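Local structure of penicillin-binding protein 2B (Streptococcus pneumoniae, 2WAD) at residues Ser50-Ile63 against Glu273-Leu287. The protein acts as a peptidoglycan transpeptidase, forming peptide cross-links between neighbouring glycan strands for peripheral cell-wall synthesis, and is a target of penicillin. Residues are numbered along the deposited sequence; the frame is centred on the assembly and turned at random.
Sequences SQTKVTTSSARGEI and EEVLQGKRPVKEIHL. Unlike the reference sequence in segment 50-63: Val54 (reference Ile), Thr56 (reference Ser). Unlike the reference sequence in segment 273-287: Val275 (reference Thr), Pro281 (reference Ser).
Strands 51-55 and 282-287 pair antiparallel at one margin of a three-stranded sheet, with Thr52 and Ile285 as a hydrogen-bonded pair: Thr52 N gives to Ile285 O and Ile285 N to Thr52 O, each at 3.0 Å. Val54 and Lys283 repeat this exchange, while Leu287 N to Ser50 O and Thr56 N to Pro281 O extend the ladder at its ends. On the face carrying Gln51 and Lys53, the Glu284 side chain runs beside Gln51; Glu284 OE1 lies 3.3 Å from Gln51 CG, and Glu284 CG packs on Lys53 CB. Both segments fall in the penicillin-binding protein dimerisation domain, and strand 293-298 flanks 282-287 on its other edge. Beyond the strands the two segments run on together, joined by scattered polar contacts. Ser58 OG donates to Lys279 O (2.7 Å), and a water links Ser58 O to Gly278 N. Gly61 N then bonds Leu276 O, the carbonyl ending helix 273-276, at 2.8 Å, almost straight (175°). Arg60, extended from CG to NE, forms a salt bridge: NH1 and NH2 both grip Glu273 OE1 in the guanidinium plane, each at 2.9 Å, from one carboxylate face, with Leu276 CB over one guanidinium face. Glu269 salt-bridges Arg60 NE; Tyr257 and Gly264 also hold the Glu273 carboxylate.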
ATOM      1  N   SER A  50      25.485 -32.954 -24.123  1.00 61.76           N
ATOM      2  CA  SER A  50      24.219 -32.420 -23.542  1.00 62.21           C
ATOM      3  C   SER A  50      24.481 -31.645 -22.258  1.00 62.32           C
ATOM      4  O   SER A  50      25.415 -31.949 -21.509  1.00 60.50           O
ATOM      5  CB  SER A  50      23.231 -33.550 -23.240  1.00 62.64           C
ATOM      6  OG  SER A  50      22.511 -33.945 -24.397  1.00 62.85           O
ATOM      7  N   GLN A  51      23.632 -30.653 -22.015  1.00 62.51           N
ATOM      8  CA  GLN A  51      23.688 -29.886 -20.789  1.00 63.36           C
ATOM      9  C   GLN A  51      22.290 -29.383 -20.454  1.00 63.83           C
ATOM     10  O   GLN A  51      21.590 -28.812 -21.290  1.00 64.10           O
ATOM     11  CB  GLN A  51      24.698 -28.740 -20.909  1.00 64.03           C
ATOM     12  CG  GLN A  51      24.151 -27.417 -21.442  1.00 69.21           C
ATOM     13  CD  GLN A  51      23.914 -27.406 -22.946  1.00 74.87           C
ATOM     14  OE1 GLN A  51      24.118 -28.415 -23.632  1.00 76.25           O
ATOM     15  NE2 GLN A  51      23.479 -26.256 -23.464  1.00 69.89           N
ATOM     16  N   THR A  52      21.867 -29.628 -19.223  1.00 63.25           N
ATOM     17  CA  THR A  52      20.581 -29.132 -18.774  1.00 63.10           C
ATOM     18  C   THR A  52      20.834 -28.146 -17.633  1.00 62.71           C
ATOM     19  O   THR A  52      21.478 -28.476 -16.636  1.00 62.06           O
ATOM     20  CB  THR A  52      19.633 -30.296 -18.397  1.00 63.14           C
ATOM     21  OG1 THR A  52      18.547 -29.819 -17.591  1.00 65.33           O
ATOM     22  CG2 THR A  52      20.383 -31.375 -17.644  1.00 63.61           C
ATOM     23  N   LYS A  53      20.371 -26.913 -17.804  1.00 62.48           N
ATOM     24  CA  LYS A  53      20.640 -25.887 -16.803  1.00 62.33           C
ATOM     25  C   LYS A  53      19.526 -25.797 -15.765  1.00 60.56           C
ATOM     26  O   LYS A  53      18.345 -25.888 -16.095  1.00 60.47           O
ATOM     27  CB  LYS A  53      20.924 -24.528 -17.448  1.00 63.20           C
ATOM     28  CG  LYS A  53      19.693 -23.704 -17.795  1.00 66.80           C
ATOM     29  CD  LYS A  53      20.104 -22.365 -18.392  1.00 70.11           C
ATOM     30  CE  LYS A  53      18.932 -21.391 -18.431  1.00 70.99           C
ATOM     31  NZ  LYS A  53      19.404 -19.979 -18.340  1.00 67.16           N
ATOM     32  N   VAL A  54      19.914 -25.643 -14.503  1.00 58.18           N
ATOM     33  CA  VAL A  54      18.929 -25.541 -13.442  1.00 56.79           C
ATOM     34  C   VAL A  54      19.119 -24.350 -12.512  1.00 56.86           C
ATOM     35  O   VAL A  54      20.246 -23.961 -12.196  1.00 55.62           O
ATOM     36  CB  VAL A  54      18.799 -26.840 -12.644  1.00 56.27           C
ATOM     37  CG1 VAL A  54      17.759 -27.743 -13.290  1.00 56.03           C
ATOM     38  CG2 VAL A  54      20.140 -27.526 -12.544  1.00 54.40           C
ATOM     39  N   THR A  55      17.989 -23.792 -12.087  1.00 56.45           N
ATOM     40  CA  THR A  55      17.932 -22.578 -11.277  1.00 56.93           C
ATOM     41  C   THR A  55      17.342 -22.883  -9.899  1.00 56.13           C
ATOM     42  O   THR A  55      16.234 -23.410  -9.781  1.00 56.47           O
ATOM     43  CB  THR A  55      17.086 -21.503 -11.999  1.00 56.03           C
ATOM     44  OG1 THR A  55      17.706 -21.185 -13.251  1.00 61.63           O
ATOM     45  CG2 THR A  55      16.994 -20.235 -11.189  1.00 56.28           C
ATOM     46  N   THR A  56      18.100 -22.580  -8.851  1.00 55.60           N
ATOM     47  CA  THR A  56      17.546 -22.634  -7.504  1.00 56.33           C
ATOM     48  C   THR A  56      17.383 -21.251  -6.858  1.00 54.89           C
ATOM     49  O   THR A  56      18.086 -20.304  -7.213  1.00 53.75           O
ATOM     50  CB  THR A  56      18.234 -23.689  -6.592  1.00 57.59           C
ATOM     51  OG1 THR A  56      17.884 -23.439  -5.225  1.00 59.14           O
ATOM     52  CG2 THR A  56      19.753 -23.707  -6.758  1.00 56.68           C
ATOM     53  N   SER A  57      16.428 -21.145  -5.936  1.00 53.41           N
ATOM     54  CA  SER A  57      16.094 -19.900  -5.241  1.00 51.61           C
ATOM     55  C   SER A  57      17.098 -19.523  -4.153  1.00 49.61           C
ATOM     56  O   SER A  57      17.783 -20.379  -3.604  1.00 49.53           O
ATOM     57  CB  SER A  57      14.719 -20.053  -4.585  1.00 51.22           C
ATOM     58  OG  SER A  57      13.701 -20.120  -5.568  1.00 55.09           O
ATOM     59  N   SER A  58      17.171 -18.241  -3.822  1.00 48.20           N
ATOM     60  CA  SER A  58      17.941 -17.809  -2.659  1.00 47.50           C
ATOM     61  C   SER A  58      17.056 -17.186  -1.578  1.00 46.66           C
ATOM     62  O   SER A  58      15.829 -17.295  -1.628  1.00 47.42           O
ATOM     63  CB  SER A  58      19.038 -16.833  -3.077  1.00 47.16           C
ATOM     64  OG  SER A  58      20.017 -17.475  -3.875  1.00 46.21           O
ATOM     65  N   ALA A  59      17.700 -16.543  -0.608  1.00 44.84           N
ATOM     66  CA  ALA A  59      17.040 -15.876   0.512  1.00 44.28           C
ATOM     67  C   ALA A  59      16.539 -14.490   0.130  1.00 43.42           C
ATOM     68  O   ALA A  59      17.209 -13.773  -0.609  1.00 44.50           O
ATOM     69  CB  ALA A  59      17.996 -15.767   1.688  1.00 43.11           C
ATOM     70  N   ARG A  60      15.368 -14.132   0.653  1.00 42.77           N
ATOM     71  CA  ARG A  60      14.712 -12.851   0.395  1.00 40.90           C
ATOM     72  C   ARG A  60      15.407 -11.742   1.172  1.00 40.74           C
ATOM     73  O   ARG A  60      15.850 -11.961   2.300  1.00 40.67           O
ATOM     74  CB  ARG A  60      13.231 -12.914   0.773  1.00 38.19           C
ATOM     75  CG  ARG A  60      12.393 -11.772   0.201  1.00 42.23           C
ATOM     76  CD  ARG A  60      10.898 -11.939   0.487  1.00 38.59           C
ATOM     77  NE  ARG A  60      10.078 -10.915  -0.162  1.00 36.67           N
ATOM     78  CZ  ARG A  60       9.703 -10.939  -1.434  1.00 33.99           C
ATOM     79  NH1 ARG A  60      10.087 -11.947  -2.215  1.00 37.78           N
ATOM     80  NH2 ARG A  60       8.956  -9.950  -1.919  1.00 31.63           N
ATOM     81  N   GLY A  61      15.551 -10.576   0.550  1.00 39.25           N
ATOM     82  CA  GLY A  61      16.006  -9.394   1.268  1.00 40.29           C
ATOM     83  C   GLY A  61      15.004  -9.020   2.350  1.00 40.06           C
ATOM     84  O   GLY A  61      13.878  -9.527   2.375  1.00 39.51           O
ATOM     85  N   GLU A  62      15.409  -8.136   3.256  1.00 39.82           N
ATOM     86  CA  GLU A  62      14.566  -7.799   4.399  1.00 39.13           C
ATOM     87  C   GLU A  62      14.217  -6.322   4.461  1.00 38.87           C
ATOM     88  O   GLU A  62      14.735  -5.525   3.672  1.00 37.84           O
ATOM     89  CB  GLU A  62      15.228  -8.280   5.695  1.00 40.37           C
ATOM     90  CG  GLU A  62      15.042  -9.767   5.950  1.00 46.52           C
ATOM     91  CD  GLU A  62      16.109 -10.352   6.868  1.00 59.13           C
ATOM     92  OE1 GLU A  62      15.888 -11.421   7.482  1.00 63.34           O
ATOM     93  OE2 GLU A  62      17.196  -9.747   6.962  1.00 65.48           O
ATOM     94  N   ILE A  63      13.341  -5.978   5.405  1.00 37.56           N
ATOM     95  CA  ILE A  63      12.718  -4.665   5.487  1.00 37.75           C
ATOM     96  C   ILE A  63      13.050  -4.019   6.836  1.00 36.70           C
ATOM     97  O   ILE A  63      12.813  -4.610   7.884  1.00 33.86           O
ATOM     98  CB  ILE A  63      11.171  -4.768   5.414  1.00 37.36           C
ATOM     99  CG1 ILE A  63      10.711  -5.799   4.377  1.00 41.96           C
ATOM    100  CG2 ILE A  63      10.532  -3.409   5.254  1.00 34.78           C
ATOM    101  CD1 ILE A  63      10.675  -5.303   2.965  1.00 46.87           C
ATOM    102  N   GLU A 273       9.224  -6.358  -4.813  1.00 37.49           N
ATOM    103  CA  GLU A 273       9.532  -7.746  -5.135  1.00 39.69           C
ATOM    104  C   GLU A 273      10.800  -7.912  -5.977  1.00 40.46           C
ATOM    105  O   GLU A 273      11.615  -8.780  -5.707  1.00 42.01           O
ATOM    106  CB  GLU A 273       8.325  -8.400  -5.830  1.00 40.21           C
ATOM    107  CG  GLU A 273       8.622  -9.687  -6.597  1.00 37.70           C
ATOM    108  CD  GLU A 273       9.193 -10.796  -5.732  1.00 43.11           C
ATOM    109  OE1 GLU A 273       8.741 -10.995  -4.575  1.00 38.47           O
ATOM    110  OE2 GLU A 273      10.091 -11.496  -6.244  1.00 42.85           O
ATOM    111  N   GLU A 274      10.966  -7.102  -7.011  1.00 41.64           N
ATOM    112  CA  GLU A 274      12.156  -7.208  -7.849  1.00 41.99           C
ATOM    113  C   GLU A 274      13.413  -6.947  -7.014  1.00 40.74           C
ATOM    114  O   GLU A 274      14.466  -7.510  -7.269  1.00 41.06           O
ATOM    115  CB  GLU A 274      12.058  -6.195  -8.998  1.00 42.68           C
ATOM    116  CG  GLU A 274      12.878  -6.547 -10.232  1.00 50.77           C
ATOM    117  CD  GLU A 274      13.292  -5.336 -11.062  1.00 58.31           C
ATOM    118  OE1 GLU A 274      12.502  -4.379 -11.235  1.00 55.99           O
ATOM    119  OE2 GLU A 274      14.437  -5.360 -11.558  1.00 64.91           O
ATOM    120  N   VAL A 275      13.321  -6.051  -6.035  1.00 42.18           N
ATOM    121  CA  VAL A 275      14.470  -5.730  -5.199  1.00 40.58           C
ATOM    122  C   VAL A 275      14.701  -6.824  -4.156  1.00 39.23           C
ATOM    123  O   VAL A 275      15.838  -7.191  -3.895  1.00 39.04           O
ATOM    124  CB  VAL A 275      14.298  -4.372  -4.478  1.00 43.00           C
ATOM    125  CG1 VAL A 275      15.475  -4.142  -3.528  1.00 44.95           C
ATOM    126  CG2 VAL A 275      14.187  -3.222  -5.474  1.00 40.14           C
ATOM    127  N   LEU A 276      13.632  -7.349  -3.562  1.00 37.83           N
ATOM    128  CA  LEU A 276      13.773  -8.259  -2.431  1.00 37.73           C
ATOM    129  C   LEU A 276      14.145  -9.691  -2.855  1.00 38.96           C
ATOM    130  O   LEU A 276      14.827 -10.410  -2.111  1.00 37.71           O
ATOM    131  CB  LEU A 276      12.510  -8.250  -1.565  1.00 36.51           C
ATOM    132  CG  LEU A 276      12.107  -6.938  -0.876  1.00 37.74           C
ATOM    133  CD1 LEU A 276      10.622  -6.958  -0.541  1.00 34.48           C
ATOM    134  CD2 LEU A 276      12.927  -6.655   0.369  1.00 29.57           C
ATOM    135  N   GLN A 277      13.731 -10.097  -4.054  1.00 39.52           N
ATOM    136  CA  GLN A 277      13.934 -11.481  -4.514  1.00 40.40           C
ATOM    137  C   GLN A 277      15.402 -11.892  -4.595  1.00 41.49           C
ATOM    138  O   GLN A 277      16.199 -11.237  -5.254  1.00 41.42           O
ATOM    139  CB  GLN A 277      13.264 -11.728  -5.870  1.00 40.69           C
ATOM    140  CG  GLN A 277      13.316 -13.186  -6.359  1.00 40.03           C
ATOM    141  CD  GLN A 277      12.482 -14.102  -5.488  1.00 40.28           C
ATOM    142  OE1 GLN A 277      11.318 -13.808  -5.206  1.00 45.81           O
ATOM    143  NE2 GLN A 277      13.077 -15.194  -5.028  1.00 28.87           N
ATOM    144  N   GLY A 278      15.765 -12.984  -3.930  1.00 42.97           N
ATOM    145  CA  GLY A 278      17.148 -13.428  -3.942  1.00 46.05           C
ATOM    146  C   GLY A 278      17.643 -13.651  -5.358  1.00 48.10           C
ATOM    147  O   GLY A 278      16.886 -14.064  -6.235  1.00 48.27           O
ATOM    148  N   LYS A 279      18.917 -13.356  -5.589  1.00 49.45           N
ATOM    149  CA  LYS A 279      19.545 -13.698  -6.860  1.00 50.80           C
ATOM    150  C   LYS A 279      19.852 -15.194  -6.853  1.00 49.85           C
ATOM    151  O   LYS A 279      20.461 -15.713  -5.920  1.00 49.43           O
ATOM    152  CB  LYS A 279      20.824 -12.885  -7.068  1.00 51.75           C
ATOM    153  CG  LYS A 279      21.534 -13.156  -8.385  1.00 55.68           C
ATOM    154  CD  LYS A 279      23.011 -12.778  -8.305  1.00 61.01           C
ATOM    155  CE  LYS A 279      23.805 -13.338  -9.483  1.00 59.84           C
ATOM    156  NZ  LYS A 279      24.052 -14.810  -9.361  1.00 60.73           N
ATOM    157  N   ARG A 280      19.424 -15.894  -7.894  1.00 50.42           N
ATOM    158  CA  ARG A 280      19.455 -17.358  -7.878  1.00 52.90           C
ATOM    159  C   ARG A 280      20.796 -17.991  -8.240  1.00 51.76           C
ATOM    160  O   ARG A 280      21.485 -17.492  -9.130  1.00 51.46           O
ATOM    161  CB  ARG A 280      18.397 -17.876  -8.845  1.00 54.09           C
ATOM    162  CG  ARG A 280      17.074 -17.162  -8.720  1.00 53.80           C
ATOM    163  CD  ARG A 280      16.026 -17.929  -9.485  1.00 61.68           C
ATOM    164  NE  ARG A 280      14.713 -17.307  -9.380  1.00 71.97           N
ATOM    165  CZ  ARG A 280      13.573 -17.916  -9.691  1.00 77.33           C
ATOM    166  NH1 ARG A 280      13.582 -19.173 -10.133  1.00 74.16           N
ATOM    167  NH2 ARG A 280      12.428 -17.254  -9.565  1.00 78.15           N
ATOM    168  N   PRO A 281      21.176 -19.091  -7.556  1.00 52.01           N
ATOM    169  CA  PRO A 281      22.257 -19.880  -8.154  1.00 49.99           C
ATOM    170  C   PRO A 281      21.795 -20.583  -9.437  1.00 49.84           C
ATOM    171  O   PRO A 281      20.655 -21.052  -9.525  1.00 47.78           O
ATOM    172  CB  PRO A 281      22.623 -20.903  -7.064  1.00 49.31           C
ATOM    173  CG  PRO A 281      22.126 -20.329  -5.792  1.00 51.43           C
ATOM    174  CD  PRO A 281      20.907 -19.488  -6.160  1.00 52.97           C
ATOM    175  N   VAL A 282      22.681 -20.634 -10.429  1.00 48.76           N
ATOM    176  CA  VAL A 282      22.414 -21.291 -11.708  1.00 47.83           C
ATOM    177  C   VAL A 282      23.563 -22.248 -12.028  1.00 47.89           C
ATOM    178  O   VAL A 282      24.739 -21.915 -11.861  1.00 47.93           O
ATOM    179  CB  VAL A 282      22.281 -20.276 -12.869  1.00 48.88           C
ATOM    180  CG1 VAL A 282      22.407 -20.975 -14.214  1.00 49.10           C
ATOM    181  CG2 VAL A 282      20.964 -19.495 -12.802  1.00 47.92           C
ATOM    182  N   LYS A 283      23.219 -23.447 -12.482  1.00 46.37           N
ATOM    183  CA  LYS A 283      24.212 -24.474 -12.777  1.00 44.09           C
ATOM    184  C   LYS A 283      23.912 -25.077 -14.136  1.00 43.10           C
ATOM    185  O   LYS A 283      22.791 -24.989 -14.637  1.00 41.09           O
ATOM    186  CB  LYS A 283      24.166 -25.578 -11.719  1.00 43.72           C
ATOM    187  CG  LYS A 283      24.584 -25.116 -10.336  1.00 48.22           C
ATOM    188  CD  LYS A 283      24.852 -26.276  -9.382  1.00 52.86           C
ATOM    189  CE  LYS A 283      25.861 -25.867  -8.314  1.00 54.68           C
ATOM    190  NZ  LYS A 283      25.673 -24.445  -7.887  1.00 44.96           N
ATOM    191  N   GLU A 284      24.919 -25.691 -14.744  1.00 43.62           N
ATOM    192  CA  GLU A 284      24.649 -26.566 -15.874  1.00 44.32           C
ATOM    193  C   GLU A 284      25.144 -27.975 -15.565  1.00 43.62           C
ATOM    194  O   GLU A 284      26.269 -28.164 -15.097  1.00 44.65           O
ATOM    195  CB  GLU A 284      25.177 -25.990 -17.190  1.00 45.66           C
ATOM    196  CG  GLU A 284      24.308 -24.836 -17.681  1.00 53.37           C
ATOM    197  CD  GLU A 284      24.655 -24.305 -19.062  1.00 63.86           C
ATOM    198  OE1 GLU A 284      25.456 -24.943 -19.781  1.00 67.24           O
ATOM    199  OE2 GLU A 284      24.104 -23.235 -19.421  1.00 68.85           O
ATOM    200  N   ILE A 285      24.262 -28.950 -15.766  1.00 41.58           N
ATOM    201  CA  ILE A 285      24.577 -30.344 -15.520  1.00 40.39           C
ATOM    202  C   ILE A 285      24.953 -30.979 -16.863  1.00 41.64           C
ATOM    203  O   ILE A 285      24.202 -30.904 -17.840  1.00 40.08           O
ATOM    204  CB  ILE A 285      23.411 -31.090 -14.824  1.00 40.35           C
ATOM    205  CG1 ILE A 285      23.267 -30.634 -13.371  1.00 39.26           C
ATOM    206  CG2 ILE A 285      23.663 -32.594 -14.783  1.00 38.78           C
ATOM    207  CD1 ILE A 285      22.482 -29.378 -13.212  1.00 41.25           C
ATOM    208  N   HIS A 286      26.142 -31.571 -16.905  1.00 41.66           N
ATOM    209  CA  HIS A 286      26.659 -32.158 -18.137  1.00 43.90           C
ATOM    210  C   HIS A 286      26.373 -33.654 -18.163  1.00 42.96           C
ATOM    211  O   HIS A 286      26.586 -34.341 -17.164  1.00 43.99           O
ATOM    212  CB  HIS A 286      28.154 -31.855 -18.297  1.00 44.62           C
ATOM    213  CG  HIS A 286      28.437 -30.424 -18.640  1.00 50.36           C
ATOM    214  ND1 HIS A 286      28.664 -29.460 -17.680  1.00 57.87           N
ATOM    215  CD2 HIS A 286      28.479 -29.782 -19.832  1.00 54.86           C
ATOM    216  CE1 HIS A 286      28.841 -28.288 -18.265  1.00 56.71           C
ATOM    217  NE2 HIS A 286      28.735 -28.458 -19.571  1.00 59.88           N
ATOM    218  N   LEU A 287      25.875 -34.140 -19.301  1.00 42.28           N
ATOM    219  CA  LEU A 287      25.409 -35.519 -19.444  1.00 39.17           C
ATOM    220  C   LEU A 287      26.305 -36.272 -20.410  1.00 39.56           C
ATOM    221  O   LEU A 287      26.853 -35.653 -21.325  1.00 40.17           O
ATOM    222  CB  LEU A 287      23.966 -35.535 -19.963  1.00 38.56           C
ATOM    223  CG  LEU A 287      23.028 -34.547 -19.255  1.00 38.47           C
ATOM    224  CD1 LEU A 287      21.652 -34.447 -19.899  1.00 38.51           C
ATOM    225  CD2 LEU A 287      22.890 -34.863 -17.773  1.00 32.15           C
TER
HETATM  226  O   HOH W   1      14.269 -14.645  -2.541  1.00 44.56           O